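Local coordinates for protein nucleoside kinase (Methanococcus jannaschii, PDB 2C4E) that phosphorylates a wide range of nucleosides, inosine, guanosine and cytidine best of all, to their monophosphates, with ATP as the preferred phosphate donor, at residues 133-138 against 156-161; 183-188 against 209-214. One frame throughout, in Å; residues are numbered along the deposited sequence.

Contact 1 (133-138 against 156-161); sequences IVHIAT and LVSFDP
His135 and Ser158 meet across two parallel strands, ND1 of the imidazole lying 2.7 Å from the hydroxyl OG of Ser158 in a hydrogen bond that either could donate. The hydroxyl sits at the ring edge, close to its plane. His135 CG and Ser158 OG both stand anti to the backbone N (chi1 176° and 170°), which leads both groups along the strands in the direction of their carboxyl ends. Serine suits the spot because it is small enough to fit beside the ring and polar enough to satisfy a buried nitrogen. A leucine in place of His135 would probably leave the buried Ser158 hydroxyl without this partner. CG2 of Ile133 closes on CB of Ser158 at 4.0 Å on the same face, which helix 245-258 covers through Leu254 and Val258. The other face is apolar: Ile136 reaches CD1 to CG1 of Val157 at 4.0 Å and sets CG2 against CD1 of the Phe159 ring at 3.9 Å, so one branched residue spans two neighbours, with helix 141-151 packed over it. Between the two faces the backbone ladder runs from Val134 N to Leu156 O (2.8 Å), through Ser158 N to Val134 O and Ile136 N to Ser158 O, and ends in the longer bond from Asp160 N to Ile136 O (3.3 Å). Beyond it the chains part. A water bonds to Asp160 O and, weakly, to Ala137 O, while the Asp160 carboxylate turns away to a salt bridge with Arg250, the inferred transition-state stabiliser. Strands 131-136 and 156-159, joined through helix 141-151, form a beta-alpha-beta crossover in the central sheet of the ribokinase fold.

Contact 2 (183-188 against 209-214); sequences LFMNKH and DALIVT
Part of the ATP-binding site lies at the carboxyl ends of two parallel strands, 182-186 and 210-214, where Asn186 and Thr214, both ATP-binding residues, face each other. Thr214 OG1 donates to Asn186 OD1 over a short 2.5 Å, approaching from above the amide's carbonyl plane. The threonine hydroxyl stands between its own backbone N and carbonyl carbon (chi1 51°), which brings it to the asparagine side while it also bonds to Arg250. A threonine fits here because its hydroxyl can serve both neighbours from a rigid, beta-branched strand residue. Strand 182-186 passes straight into helix 187-197, with Asn186 at the N-cap position although its side chain makes no capping bond; across the contact, Lys187 N makes a weak bond to Thr214 O. In the ribokinase fold such parallel strands, linked by helices, form the core of the large domain, and here the backbone ladder between them is regular: Leu183 N to Ala210 O at 2.9 Å, Ile212 N to Leu183 O at 2.8 Å, then Met185 N to Ile212 O and Thr214 N to Met185 O. On the face shared with Asn186 and Thr214, Ile212 lies alongside Phe184. Its CD1 sits over one face of the ring in a CH-pi contact, 4.0 Å from the centroid, while its CB meets Phe184 CD2 at 3.6 Å. Phe253 stacks edge-to-face on the same phenyl ring. The reverse face carries the apolar side chains of Leu183, Met185, Leu211 and Val213: Leu183 and Leu211 lie side by side with CD2 of the former 4.0 Å from CD1 of the latter, and Met185 CE lies 4.3 Å from that same Leu211 CD1. Tyr204 and Phe190 pack against Met185 and Leu211 from helices 201-205 and 187-197.

Contacts 1 and 2 are two strand pairs of one central sheet, set next to each other, their centres about 12 Å apart, and they meet where strands 156-159 and 182-186 run as neighbours. Phe159 O is 3.0 Å from Phe184 N, a probable backbone hydrogen bond that continues the ladder from one pair to the next. Pro161 CD packs 3.6 Å from Phe184 O. Arg250, inferred to stabilise the transition state, ties the two together: it forms a salt bridge with Asp160 of contact 1 and a hydrogen bond with Thr214 of contact 2. Residues at or just past the carboxyl ends of both pairs therefore probably help to position it, contact 2 adding residues of the ATP site itself.

Contact 1 (133-138 against 156-161)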
# COMPACT_ATOMS: atom_id res chain seq x y z
N ILE A 133 -34.26 -2.42 8.64
CA ILE A 133 -33.06 -2.24 9.48
C ILE A 133 -32.06 -1.36 8.78
O ILE A 133 -31.83 -1.50 7.59
CB ILE A 133 -32.38 -3.59 9.81
CG1 ILE A 133 -33.37 -4.54 10.47
CG2 ILE A 133 -31.16 -3.33 10.70
CD1 ILE A 133 -32.77 -5.87 10.87
N VAL A 134 -31.50 -0.41 9.53
CA VAL A 134 -30.36 0.36 9.09
C VAL A 134 -29.19 -0.12 9.94
O VAL A 134 -29.17 0.08 11.17
CB VAL A 134 -30.62 1.87 9.29
CG1 VAL A 134 -29.37 2.66 9.04
CG2 VAL A 134 -31.76 2.32 8.38
N HIS A 135 -28.22 -0.76 9.30
CA HIS A 135 -27.04 -1.26 9.98
C HIS A 135 -25.87 -0.33 9.73
O HIS A 135 -25.54 -0.06 8.57
CB HIS A 135 -26.69 -2.67 9.52
CG HIS A 135 -25.43 -3.18 10.13
ND1 HIS A 135 -25.33 -3.49 11.46
CD2 HIS A 135 -24.20 -3.38 9.59
CE1 HIS A 135 -24.08 -3.86 11.73
NE2 HIS A 135 -23.39 -3.83 10.60
N ILE A 136 -25.27 0.13 10.82
CA ILE A 136 -24.25 1.16 10.84
C ILE A 136 -22.95 0.51 11.25
O ILE A 136 -22.76 0.14 12.40
CB ILE A 136 -24.63 2.27 11.81
CG1 ILE A 136 -25.92 2.92 11.33
CG2 ILE A 136 -23.48 3.30 11.88
CD1 ILE A 136 -26.55 3.90 12.31
N ALA A 137 -22.08 0.36 10.28
CA ALA A 137 -20.79 -0.25 10.47
C ALA A 137 -19.72 0.82 10.56
O ALA A 137 -20.03 2.01 10.69
CB ALA A 137 -20.52 -1.22 9.33
N THR A 138 -18.46 0.43 10.53
CA THR A 138 -17.40 1.42 10.64
C THR A 138 -17.47 2.40 9.47
O THR A 138 -17.87 2.06 8.37
CB THR A 138 -16.01 0.78 10.72
OG1 THR A 138 -15.88 -0.22 9.71
CG2 THR A 138 -15.83 0.05 12.04
N LEU A 156 -35.36 -0.02 12.44
CA LEU A 156 -34.54 -0.59 13.49
C LEU A 156 -33.09 -0.23 13.20
O LEU A 156 -32.67 -0.30 12.06
CB LEU A 156 -34.69 -2.10 13.53
CG LEU A 156 -36.06 -2.52 14.07
CD1 LEU A 156 -36.23 -4.01 13.88
CD2 LEU A 156 -36.24 -2.14 15.55
N VAL A 157 -32.37 0.20 14.22
CA VAL A 157 -30.97 0.55 14.08
C VAL A 157 -30.10 -0.55 14.64
O VAL A 157 -30.28 -0.96 15.78
CB VAL A 157 -30.67 1.87 14.79
CG1 VAL A 157 -29.19 2.14 14.80
CG2 VAL A 157 -31.48 3.01 14.12
N SER A 158 -29.16 -1.00 13.82
CA SER A 158 -28.12 -1.94 14.23
C SER A 158 -26.79 -1.19 14.15
O SER A 158 -26.56 -0.43 13.22
CB SER A 158 -28.14 -3.17 13.32
OG SER A 158 -27.01 -4.01 13.54
N PHE A 159 -25.92 -1.40 15.13
CA PHE A 159 -24.67 -0.63 15.25
C PHE A 159 -23.58 -1.50 15.83
O PHE A 159 -23.79 -2.23 16.79
CB PHE A 159 -24.90 0.58 16.17
CG PHE A 159 -23.67 1.38 16.47
CD1 PHE A 159 -22.93 1.92 15.44
CD2 PHE A 159 -23.27 1.60 17.78
CE1 PHE A 159 -21.78 2.67 15.71
CE2 PHE A 159 -22.11 2.34 18.06
CZ PHE A 159 -21.38 2.88 17.02
N ASP A 160 -22.39 -1.40 15.26
CA ASP A 160 -21.23 -1.96 15.91
C ASP A 160 -20.12 -0.94 15.77
O ASP A 160 -19.71 -0.68 14.66
CB ASP A 160 -20.81 -3.27 15.27
CG ASP A 160 -19.66 -3.97 16.01
OD1 ASP A 160 -18.82 -3.34 16.72
OD2 ASP A 160 -19.52 -5.19 15.95
N PRO A 161 -19.63 -0.38 16.86
CA PRO A 161 -18.56 0.62 16.77
C PRO A 161 -17.27 0.05 16.15
O PRO A 161 -16.50 0.81 15.58
CB PRO A 161 -18.33 1.01 18.22
CG PRO A 161 -18.81 -0.16 19.01
CD PRO A 161 -19.98 -0.66 18.27
O HOH W 1 -19.68 1.80 13.50

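Contact 2 (183-188 against 209-214)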
# COMPACT_ATOMS: atom_id res chain seq x y z
N LEU A 183 -27.10 -3.79 19.31
CA LEU A 183 -25.73 -3.36 19.52
C LEU A 183 -24.83 -4.58 19.50
O LEU A 183 -24.98 -5.49 20.32
CB LEU A 183 -25.61 -2.63 20.84
CG LEU A 183 -24.23 -2.16 21.28
CD1 LEU A 183 -23.71 -1.13 20.26
CD2 LEU A 183 -24.35 -1.56 22.66
N PHE A 184 -23.92 -4.61 18.54
CA PHE A 184 -22.93 -5.66 18.41
C PHE A 184 -21.56 -5.14 18.84
O PHE A 184 -21.15 -4.06 18.44
CB PHE A 184 -22.81 -6.10 16.95
CG PHE A 184 -24.03 -6.77 16.37
CD1 PHE A 184 -25.03 -6.01 15.73
CD2 PHE A 184 -24.16 -8.15 16.37
CE1 PHE A 184 -26.14 -6.63 15.15
CE2 PHE A 184 -25.27 -8.75 15.81
CZ PHE A 184 -26.25 -8.00 15.20
N MET A 185 -20.84 -5.93 19.63
CA MET A 185 -19.46 -5.63 19.94
C MET A 185 -18.71 -6.93 20.16
O MET A 185 -19.24 -7.87 20.72
CB MET A 185 -19.34 -4.76 21.20
CG MET A 185 -19.66 -3.29 20.99
SD MET A 185 -19.26 -2.32 22.49
CE MET A 185 -20.74 -2.57 23.39
N ASN A 186 -17.46 -6.96 19.73
CA ASN A 186 -16.57 -8.03 20.14
C ASN A 186 -16.22 -7.84 21.61
O ASN A 186 -16.36 -6.75 22.14
CB ASN A 186 -15.31 -8.02 19.28
CG ASN A 186 -15.59 -8.50 17.88
OD1 ASN A 186 -16.21 -9.55 17.69
ND2 ASN A 186 -15.16 -7.73 16.88
N LYS A 187 -15.78 -8.91 22.26
CA LYS A 187 -15.58 -8.90 23.72
C LYS A 187 -14.61 -7.83 24.21
O LYS A 187 -14.86 -7.20 25.23
CB LYS A 187 -15.15 -10.27 24.23
CG LYS A 187 -15.06 -10.34 25.77
CD LYS A 187 -14.94 -11.78 26.26
CE LYS A 187 -15.40 -11.92 27.71
NZ LYS A 187 -15.63 -13.35 28.07
N HIS A 188 -13.51 -7.63 23.49
CA HIS A 188 -12.51 -6.64 23.89
C HIS A 188 -13.10 -5.23 23.84
O HIS A 188 -12.85 -4.41 24.72
CB HIS A 188 -11.27 -6.73 23.00
CG HIS A 188 -10.44 -7.95 23.23
ND1 HIS A 188 -10.53 -8.71 24.38
CD2 HIS A 188 -9.49 -8.54 22.47
CE1 HIS A 188 -9.67 -9.71 24.32
NE2 HIS A 188 -9.03 -9.63 23.17
N ASP A 209 -32.38 -2.96 22.59
CA ASP A 209 -33.21 -4.15 22.67
C ASP A 209 -32.42 -5.43 22.78
O ASP A 209 -32.88 -6.39 23.40
CB ASP A 209 -34.11 -4.24 21.43
CG ASP A 209 -35.07 -3.10 21.31
OD1 ASP A 209 -35.73 -2.72 22.30
OD2 ASP A 209 -35.29 -2.57 20.21
N ALA A 210 -31.25 -5.47 22.15
CA ALA A 210 -30.38 -6.63 22.18
C ALA A 210 -28.94 -6.18 22.11
O ALA A 210 -28.57 -5.34 21.28
CB ALA A 210 -30.67 -7.58 21.04
N LEU A 211 -28.14 -6.73 23.03
CA LEU A 211 -26.72 -6.55 23.04
C LEU A 211 -26.11 -7.89 22.68
O LEU A 211 -26.39 -8.89 23.34
CB LEU A 211 -26.27 -6.17 24.46
CG LEU A 211 -24.79 -6.34 24.78
CD1 LEU A 211 -23.97 -5.39 23.92
CD2 LEU A 211 -24.54 -6.08 26.28
N ILE A 212 -25.31 -7.92 21.63
CA ILE A 212 -24.72 -9.13 21.12
C ILE A 212 -23.21 -8.99 21.24
O ILE A 212 -22.58 -8.14 20.61
CB ILE A 212 -25.11 -9.37 19.66
CG1 ILE A 212 -26.65 -9.39 19.50
CG2 ILE A 212 -24.46 -10.68 19.19
CD1 ILE A 212 -27.25 -8.06 19.06
N VAL A 213 -22.64 -9.80 22.12
CA VAL A 213 -21.21 -9.81 22.33
C VAL A 213 -20.63 -11.05 21.66
O VAL A 213 -20.95 -12.18 22.02
CB VAL A 213 -20.86 -9.80 23.84
CG1 VAL A 213 -19.35 -9.85 24.03
CG2 VAL A 213 -21.47 -8.58 24.53
N THR A 214 -19.80 -10.81 20.67
CA THR A 214 -19.18 -11.88 19.92
C THR A 214 -17.79 -12.15 20.45
O THR A 214 -17.04 -11.22 20.79
CB THR A 214 -19.16 -11.50 18.42
OG1 THR A 214 -18.59 -10.18 18.28
CG2 THR A 214 -20.55 -11.33 17.89